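Local coordinates for protein betaine aldehyde dehydrogenase (Staphylococcus aureus subsp. aureus COL, PDB 4QTO) that probably oxidises betaine aldehyde to glycine betaine with NAD as coenzyme, as a tetrameric enzyme of the aldehyde dehydrogenase family, at residues A332-N344 and R387-V400. Numbering follows the deposited sequence. Where two conformers were deposited one is given.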
ATOM      1  N   ALA A 332      -6.717  15.025  44.783  1.00 13.34           N
ATOM      2  CA  ALA A 332      -7.286  15.891  43.757  1.00 12.92           C
ATOM      3  C   ALA A 332      -8.438  15.212  43.002  1.00 13.52           C
ATOM      4  O   ALA A 332      -9.473  15.835  42.753  1.00 14.40           O
ATOM      5  CB  ALA A 332      -6.209  16.324  42.783  1.00 12.88           C
ATOM      6  N   LEU A 333      -8.265  13.940  42.693  1.00 12.62           N
ATOM      7  CA  LEU A 333      -9.282  13.179  41.974  1.00 13.02           C
ATOM      8  C   LEU A 333     -10.543  13.031  42.832  1.00 15.21           C
ATOM      9  O   LEU A 333     -11.660  13.309  42.385  1.00 15.05           O
ATOM     10  CB  LEU A 333      -8.740  11.810  41.587  1.00 13.19           C
ATOM     11  CG  LEU A 333      -9.737  10.904  40.868  1.00 13.41           C
ATOM     12  CD1 LEU A 333     -10.080  11.498  39.521  1.00 14.82           C
ATOM     13  CD2 LEU A 333      -9.174   9.510  40.700  1.00 14.53           C
ATOM     14  N   ILE A 334     -10.355  12.608  44.070  0.60 14.87           N
ATOM     15  CA  ILE A 334     -11.477  12.418  45.007  0.60 15.85           C
ATOM     16  C   ILE A 334     -12.271  13.706  45.201  0.60 16.96           C
ATOM     17  O   ILE A 334     -13.510  13.693  45.146  0.60 16.28           O
ATOM     18  CB  ILE A 334     -10.989  11.861  46.343  0.60 16.03           C
ATOM     19  CG1 ILE A 334     -10.531  10.411  46.163  0.60 15.30           C
ATOM     20  CG2 ILE A 334     -12.097  11.922  47.394  0.60 17.86           C
ATOM     21  CD1 ILE A 334      -9.665   9.889  47.284  0.60 14.65           C
ATOM     22  N   ASP A 335     -11.572  14.825  45.393  1.00 17.92           N
ATOM     23  CA  ASP A 335     -12.233  16.118  45.553  1.00 19.07           C
ATOM     24  C   ASP A 335     -13.095  16.461  44.333  1.00 18.25           C
ATOM     25  O   ASP A 335     -14.193  17.023  44.473  1.00 18.84           O
ATOM     26  CB  ASP A 335     -11.188  17.235  45.745  1.00 21.95           C
ATOM     27  CG  ASP A 335     -10.505  17.189  47.097  1.00 33.48           C
ATOM     28  OD1 ASP A 335     -10.821  16.302  47.930  1.00 41.16           O
ATOM     29  OD2 ASP A 335      -9.606  18.045  47.321  1.00 39.62           O
ATOM     30  N   ARG A 336     -12.620  16.122  43.121  1.00 15.64           N
ATOM     31  CA  ARG A 336     -13.400  16.410  41.941  1.00 15.96           C
ATOM     32  C   ARG A 336     -14.572  15.447  41.786  1.00 15.71           C
ATOM     33  O   ARG A 336     -15.650  15.845  41.328  1.00 15.85           O
ATOM     34  CB  ARG A 336     -12.510  16.342  40.692  1.00 16.25           C
ATOM     35  CG  ARG A 336     -11.491  17.457  40.596  1.00 16.73           C
ATOM     36  CD  ARG A 336     -12.099  18.797  40.220  1.00 17.92           C
ATOM     37  NE  ARG A 336     -12.632  18.841  38.864  1.00 17.18           N
ATOM     38  CZ  ARG A 336     -11.897  18.986  37.769  1.00 17.79           C
ATOM     39  NH1 ARG A 336     -10.568  19.086  37.853  1.00 17.59           N
ATOM     40  NH2 ARG A 336     -12.491  19.036  36.594  1.00 20.35           N
ATOM     41  N   VAL A 337     -14.354  14.173  42.096  1.00 15.01           N
ATOM     42  CA  VAL A 337     -15.408  13.167  41.960  1.00 15.54           C
ATOM     43  C   VAL A 337     -16.626  13.562  42.793  1.00 17.44           C
ATOM     44  O   VAL A 337     -17.765  13.368  42.361  1.00 18.84           O
ATOM     45  CB  VAL A 337     -14.905  11.750  42.288  1.00 15.49           C
ATOM     46  CG1 VAL A 337     -16.052  10.760  42.430  1.00 16.93           C
ATOM     47  CG2 VAL A 337     -13.953  11.292  41.198  1.00 15.47           C
ATOM     48  N   LYS A 338     -16.380  14.165  43.953  1.00 17.24           N
ATOM     49  CA  LYS A 338     -17.476  14.621  44.827  1.00 20.10           C
ATOM     50  C   LYS A 338     -18.362  15.691  44.195  1.00 20.38           C
ATOM     51  O   LYS A 338     -19.516  15.872  44.623  1.00 22.09           O
ATOM     52  CB  LYS A 338     -16.922  15.181  46.144  1.00 22.19           C
ATOM     53  CG  LYS A 338     -16.295  14.131  47.044  1.00 22.83           C
ATOM     54  CD  LYS A 338     -15.651  14.791  48.251  1.00 26.25           C
ATOM     55  CE  LYS A 338     -15.068  13.756  49.193  1.00 27.45           C
ATOM     56  NZ  LYS A 338     -14.389  14.420  50.338  1.00 30.58           N
ATOM     57  N   LYS A 339     -17.849  16.406  43.201  1.00 19.70           N
ATOM     58  CA  LYS A 339     -18.557  17.492  42.552  1.00 19.42           C
ATOM     59  C   LYS A 339     -19.274  17.093  41.259  1.00 19.57           C
ATOM     60  O   LYS A 339     -19.960  17.914  40.683  1.00 20.27           O
ATOM     61  CB  LYS A 339     -17.586  18.617  42.213  1.00 21.92           C
ATOM     62  CG  LYS A 339     -16.804  19.191  43.400  1.00 25.94           C
ATOM     63  CD  LYS A 339     -15.891  20.301  42.912  1.00 30.83           C
ATOM     64  CE  LYS A 339     -14.864  20.718  43.950  1.00 35.50           C
ATOM     65  NZ  LYS A 339     -15.500  21.170  45.204  1.00 37.72           N
ATOM     66  N   ILE A 340     -19.079  15.862  40.778  1.00 17.52           N
ATOM     67  CA  ILE A 340     -19.695  15.421  39.534  1.00 15.96           C
ATOM     68  C   ILE A 340     -21.213  15.520  39.623  1.00 15.85           C
ATOM     69  O   ILE A 340     -21.811  15.042  40.590  1.00 16.62           O
ATOM     70  CB  ILE A 340     -19.269  13.985  39.154  1.00 15.35           C
ATOM     71  CG1 ILE A 340     -17.754  13.946  38.830  1.00 15.33           C
ATOM     72  CG2 ILE A 340     -20.074  13.468  37.979  1.00 15.08           C
ATOM     73  CD1 ILE A 340     -17.225  12.569  38.510  1.00 14.17           C
ATOM     74  N   LYS A 341     -21.819  16.163  38.628  1.00 16.38           N
ATOM     75  CA  LYS A 341     -23.249  16.387  38.608  1.00 17.99           C
ATOM     76  C   LYS A 341     -24.024  15.254  37.936  1.00 18.17           C
ATOM     77  O   LYS A 341     -23.905  15.052  36.720  1.00 17.29           O
ATOM     78  CB  LYS A 341     -23.542  17.717  37.903  1.00 20.26           C
ATOM     79  CG  LYS A 341     -23.025  18.942  38.653  1.00 23.69           C
ATOM     80  CD  LYS A 341     -23.516  20.240  37.999  1.00 30.25           C
ATOM     81  CE  LYS A 341     -23.407  21.443  38.925  1.00 38.04           C
ATOM     82  NZ  LYS A 341     -22.020  21.668  39.391  1.00 45.09           N
ATOM     83  N   LEU A 342     -24.809  14.530  38.720  1.00 17.28           N
ATOM     84  CA  LEU A 342     -25.657  13.447  38.213  1.00 17.88           C
ATOM     85  C   LEU A 342     -27.042  13.956  37.883  1.00 17.35           C
ATOM     86  O   LEU A 342     -27.584  14.812  38.585  1.00 18.33           O
ATOM     87  CB  LEU A 342     -25.777  12.313  39.247  1.00 18.53           C
ATOM     88  CG  LEU A 342     -24.715  11.192  39.185  1.00 23.35           C
ATOM     89  CD1 LEU A 342     -23.293  11.689  39.097  1.00 21.85           C
ATOM     90  CD2 LEU A 342     -24.901  10.254  40.383  1.00 24.90           C
ATOM     91  N   GLY A 343     -27.638  13.394  36.839  1.00 16.29           N
ATOM     92  CA  GLY A 343     -28.991  13.778  36.488  1.00 17.44           C
ATOM     93  C   GLY A 343     -29.461  13.251  35.141  1.00 17.39           C
ATOM     94  O   GLY A 343     -28.896  12.327  34.585  1.00 16.76           O
ATOM     95  N   ASN A 344     -30.546  13.856  34.665  1.00 17.54           N
ATOM     96  CA  ASN A 344     -31.169  13.505  33.397  1.00 17.47           C
ATOM     97  C   ASN A 344     -30.250  13.930  32.261  1.00 16.74           C
ATOM     98  O   ASN A 344     -29.799  15.072  32.215  1.00 16.99           O
ATOM     99  CB  ASN A 344     -32.496  14.272  33.311  1.00 18.10           C
ATOM    100  CG  ASN A 344     -33.383  13.859  32.139  1.00 18.66           C
ATOM    101  OD1 ASN A 344     -32.950  13.252  31.169  1.00 17.50           O
ATOM    102  ND2 ASN A 344     -34.656  14.248  32.231  1.00 19.76           N
ATOM    103  N   ARG A 387     -30.636  11.287  46.445  1.00 33.75           N
ATOM    104  CA  ARG A 387     -31.330  12.516  46.075  1.00 34.14           C
ATOM    105  C   ARG A 387     -32.660  12.215  45.387  1.00 33.79           C
ATOM    106  O   ARG A 387     -32.753  11.313  44.562  1.00 30.13           O
ATOM    107  CB  ARG A 387     -30.413  13.412  45.244  1.00 33.55           C
ATOM    108  CG  ARG A 387     -30.733  14.895  45.321  1.00 36.15           C
ATOM    109  CD  ARG A 387     -29.685  15.657  44.549  1.00 36.63           C
ATOM    110  NE  ARG A 387     -29.885  15.458  43.116  1.00 34.47           N
ATOM    111  CZ  ARG A 387     -28.919  15.506  42.201  1.00 33.79           C
ATOM    112  NH1 ARG A 387     -27.659  15.676  42.561  1.00 35.64           N
ATOM    113  NH2 ARG A 387     -29.220  15.319  40.921  1.00 31.41           N
ATOM    114  N   ASP A 388     -33.695  12.975  45.758  1.00 32.79           N
ATOM    115  CA  ASP A 388     -35.061  12.761  45.253  1.00 36.20           C
ATOM    116  C   ASP A 388     -35.225  12.589  43.754  1.00 32.85           C
ATOM    117  O   ASP A 388     -35.948  11.692  43.320  1.00 33.54           O
ATOM    118  CB  ASP A 388     -35.992  13.879  45.739  1.00 40.51           C
ATOM    119  CG  ASP A 388     -36.446  13.687  47.177  1.00 50.27           C
ATOM    120  OD1 ASP A 388     -36.195  12.610  47.762  1.00 57.49           O
ATOM    121  OD2 ASP A 388     -37.074  14.619  47.720  1.00 56.97           O
ATOM    122  N   ASP A 389     -34.569  13.433  42.960  1.00 31.92           N
ATOM    123  CA  ASP A 389     -34.691  13.339  41.509  1.00 31.45           C
ATOM    124  C   ASP A 389     -33.922  12.164  40.889  1.00 29.88           C
ATOM    125  O   ASP A 389     -34.103  11.880  39.708  1.00 32.27           O
ATOM    126  CB  ASP A 389     -34.257  14.639  40.845  1.00 31.55           C
ATOM    127  CG  ASP A 389     -32.842  14.998  41.180  1.00 32.02           C
ATOM    128  OD1 ASP A 389     -32.547  15.233  42.370  1.00 31.84           O
ATOM    129  OD2 ASP A 389     -32.008  15.045  40.255  1.00 33.04           O
ATOM    130  N   LEU A 390     -33.101  11.480  41.685  1.00 28.02           N
ATOM    131  CA  LEU A 390     -32.307  10.348  41.203  1.00 27.05           C
ATOM    132  C   LEU A 390     -32.852   9.014  41.721  1.00 28.13           C
ATOM    133  O   LEU A 390     -32.465   7.958  41.244  1.00 26.71           O
ATOM    134  CB  LEU A 390     -30.852  10.494  41.662  1.00 25.74           C
ATOM    135  CG  LEU A 390     -30.105  11.779  41.313  1.00 25.82           C
ATOM    136  CD1 LEU A 390     -28.724  11.734  41.905  1.00 26.07           C
ATOM    137  CD2 LEU A 390     -30.004  11.991  39.809  1.00 25.05           C
ATOM    138  N   LYS A 391     -33.798   9.052  42.659  1.00 31.27           N
ATOM    139  CA  LYS A 391     -34.276   7.818  43.273  1.00 34.30           C
ATOM    140  C   LYS A 391     -34.994   6.831  42.366  1.00 33.16           C
ATOM    141  O   LYS A 391     -34.899   5.634  42.575  1.00 35.43           O
ATOM    142  CB  LYS A 391     -35.138   8.162  44.504  1.00 42.99           C
ATOM    143  CG  LYS A 391     -35.472   6.967  45.373  1.00 51.88           C
ATOM    144  CD  LYS A 391     -35.639   7.402  46.823  1.00 61.12           C
ATOM    145  CE  LYS A 391     -34.290   7.845  47.398  1.00 67.68           C
ATOM    146  NZ  LYS A 391     -34.308   8.245  48.837  1.00 71.76           N
ATOM    147  N   ASP A 392     -35.683   7.314  41.347  1.00 32.03           N
ATOM    148  CA  ASP A 392     -36.394   6.420  40.448  1.00 34.66           C
ATOM    149  C   ASP A 392     -35.540   5.876  39.318  1.00 29.39           C
ATOM    150  O   ASP A 392     -35.956   4.941  38.641  1.00 27.05           O
ATOM    151  CB  ASP A 392     -37.604   7.125  39.833  1.00 40.82           C
ATOM    152  CG  ASP A 392     -38.686   7.422  40.852  1.00 47.83           C
ATOM    153  OD1 ASP A 392     -38.686   6.812  41.955  1.00 53.26           O
ATOM    154  OD2 ASP A 392     -39.557   8.257  40.528  1.00 55.00           O
ATOM    155  N   GLY A 393     -34.365   6.472  39.113  1.00 25.66           N
ATOM    156  CA  GLY A 393     -33.484   6.078  38.021  1.00 23.82           C
ATOM    157  C   GLY A 393     -32.396   5.105  38.433  1.00 21.99           C
ATOM    158  O   GLY A 393     -32.160   4.853  39.605  1.00 22.16           O
ATOM    159  N   LEU A 394     -31.666   4.621  37.432  1.00 18.52           N
ATOM    160  CA  LEU A 394     -30.627   3.635  37.653  1.00 17.93           C
ATOM    161  C   LEU A 394     -29.267   4.282  37.881  1.00 16.87           C
ATOM    162  O   LEU A 394     -28.287   3.978  37.208  1.00 16.70           O
ATOM    163  CB  LEU A 394     -30.583   2.680  36.465  1.00 17.86           C
ATOM    164  CG  LEU A 394     -31.863   1.845  36.266  1.00 18.76           C
ATOM    165  CD1 LEU A 394     -31.891   1.227  34.900  1.00 18.94           C
ATOM    166  CD2 LEU A 394     -31.931   0.755  37.323  1.00 21.00           C
ATOM    167  N   PHE A 395     -29.212   5.175  38.861  1.00 17.51           N
ATOM    168  CA  PHE A 395     -27.981   5.874  39.169  1.00 16.43           C
ATOM    169  C   PHE A 395     -27.054   5.111  40.112  1.00 16.53           C
ATOM    170  O   PHE A 395     -27.484   4.309  40.965  1.00 17.10           O
ATOM    171  CB  PHE A 395     -28.277   7.269  39.715  1.00 16.50           C
ATOM    172  CG  PHE A 395     -28.835   8.198  38.695  1.00 16.48           C
ATOM    173  CD1 PHE A 395     -27.973   8.934  37.890  1.00 15.37           C
ATOM    174  CD2 PHE A 395     -30.190   8.299  38.498  1.00 17.24           C
ATOM    175  CE1 PHE A 395     -28.476   9.780  36.917  1.00 16.49           C
ATOM    176  CE2 PHE A 395     -30.691   9.130  37.525  1.00 17.61           C
ATOM    177  CZ  PHE A 395     -29.830   9.888  36.747  1.00 16.88           C
ATOM    178  N   PHE A 396     -25.764   5.352  39.903  1.00 15.81           N
ATOM    179  CA  PHE A 396     -24.729   4.794  40.754  1.00 16.43           C
ATOM    180  C   PHE A 396     -23.664   5.891  40.877  1.00 16.02           C
ATOM    181  O   PHE A 396     -23.296   6.499  39.879  1.00 15.18           O
ATOM    182  CB  PHE A 396     -24.159   3.495  40.218  1.00 17.20           C
ATOM    183  CG  PHE A 396     -23.340   2.759  41.242  1.00 17.61           C
ATOM    184  CD1 PHE A 396     -23.963   1.908  42.142  1.00 19.40           C
ATOM    185  CD2 PHE A 396     -21.996   2.941  41.320  1.00 17.39           C
ATOM    186  CE1 PHE A 396     -23.234   1.258  43.123  1.00 19.86           C
ATOM    187  CE2 PHE A 396     -21.259   2.282  42.286  1.00 18.26           C
ATOM    188  CZ  PHE A 396     -21.869   1.456  43.182  1.00 19.09           C
ATOM    189  N   GLU A 397     -23.225   6.156  42.107  1.00 16.41           N
ATOM    190  CA  GLU A 397     -22.300   7.247  42.325  1.00 16.55           C
ATOM    191  C   GLU A 397     -20.940   7.022  41.673  1.00 15.56           C
ATOM    192  O   GLU A 397     -20.447   5.899  41.654  1.00 14.98           O
ATOM    193  CB  GLU A 397     -22.066   7.456  43.802  1.00 18.48           C
ATOM    194  CG  GLU A 397     -23.272   7.995  44.561  1.00 20.77           C
ATOM    195  CD  GLU A 397     -23.050   8.014  46.078  1.00 24.80           C
ATOM    196  OE1 GLU A 397     -22.135   7.321  46.620  1.00 22.77           O
ATOM    197  OE2 GLU A 397     -23.870   8.681  46.746  1.00 25.73           O
ATOM    198  N   PRO A 398     -20.317   8.102  41.170  1.00 16.05           N
ATOM    199  CA  PRO A 398     -18.954   7.936  40.651  1.00 15.17           C
ATOM    200  C   PRO A 398     -18.071   7.542  41.819  1.00 15.04           C
ATOM    201  O   PRO A 398     -18.163   8.117  42.931  1.00 15.57           O
ATOM    202  CB  PRO A 398     -18.608   9.291  40.049  1.00 16.06           C
ATOM    203  CG  PRO A 398     -19.563  10.243  40.677  1.00 16.83           C
ATOM    204  CD  PRO A 398     -20.825   9.462  40.980  1.00 16.62           C
ATOM    205  N   THR A 399     -17.207   6.566  41.565  1.00 13.96           N
ATOM    206  CA  THR A 399     -16.483   5.897  42.626  1.00 14.01           C
ATOM    207  C   THR A 399     -14.989   5.812  42.371  1.00 13.47           C
ATOM    208  O   THR A 399     -14.559   5.603  41.221  1.00 12.23           O
ATOM    209  CB  THR A 399     -17.053   4.460  42.715  1.00 14.23           C
ATOM    210  OG1 THR A 399     -18.477   4.515  42.926  1.00 15.20           O
ATOM    211  CG2 THR A 399     -16.410   3.632  43.797  1.00 14.86           C
ATOM    212  N   VAL A 400     -14.192   5.985  43.430  1.00 12.76           N
ATOM    213  CA  VAL A 400     -12.737   5.824  43.353  1.00 13.25           C
ATOM    214  C   VAL A 400     -12.351   4.762  44.401  1.00 13.77           C
ATOM    215  O   VAL A 400     -12.727   4.863  45.578  1.00 14.62           O
ATOM    216  CB  VAL A 400     -11.959   7.110  43.679  1.00 12.88           C
ATOM    217  CG1 VAL A 400     -10.454   6.862  43.581  1.00 13.03           C
ATOM    218  CG2 VAL A 400     -12.386   8.243  42.755  1.00 12.98           C
TER
HETATM  219  O   HOH W   1     -25.055  14.985  41.447  1.00 26.55           O
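Leu342 and Gly343 present their carbonyl oxygens to the edges of two flat groups, the guanidinium of Arg387, whose edge also meets the Asp389 carboxylate, and the ring of Phe395, and Leu390 lies between these groups. Its CD1 sits over the centre of one guanidinium face, 3.7 Å above the plane, while CD2 covers one face of the Phe395 ring; a forked leucine suits a place that asks for one methyl on each. At the ring edge, Phe395 CZ comes within 3.4 Å of Gly343 O. The setting is the alpha/beta part of the aldehyde dehydrogenase fold that carries the parallel strands 318-322, 399-402 and 419-425: the end of helix 323-337 and its following loop run along the loop entering strand 399-402.

From Leu342 back to Leu333 the side chains that meet are apolar. Leu342 CD1 reaches CD of the Pro398 ring, 3.8 Å away, and Leu342 CG and CD2 border Phe395 CD1. The compact Pro398 ring also receives Val337 and Ile340, whose CD1 touches its CB and CG. With CG2 of Val337 anti to its carbonyl carbon, that methyl reaches Val400 CG2, which Leu333 CD2 also approaches. Leu302 of helix 294-306 packs on Leu333 and Val337, and Phe518 of a second subunit on Ile340.

Arginine suits the outer end because its many N-H groups serve several acceptors. It grips Asp389 side-on: NE bonds to OD1 and NH2 to OD2, each through the syn lone pair of that oxygen. A water accepts from both Arg387 NH1 and Leu342 N, and Arg387 NH2 also donates to Leu342 O at 2.9 Å (N-H...O 155°), with the nitrogen tilted 34° out of the plane of that carbonyl.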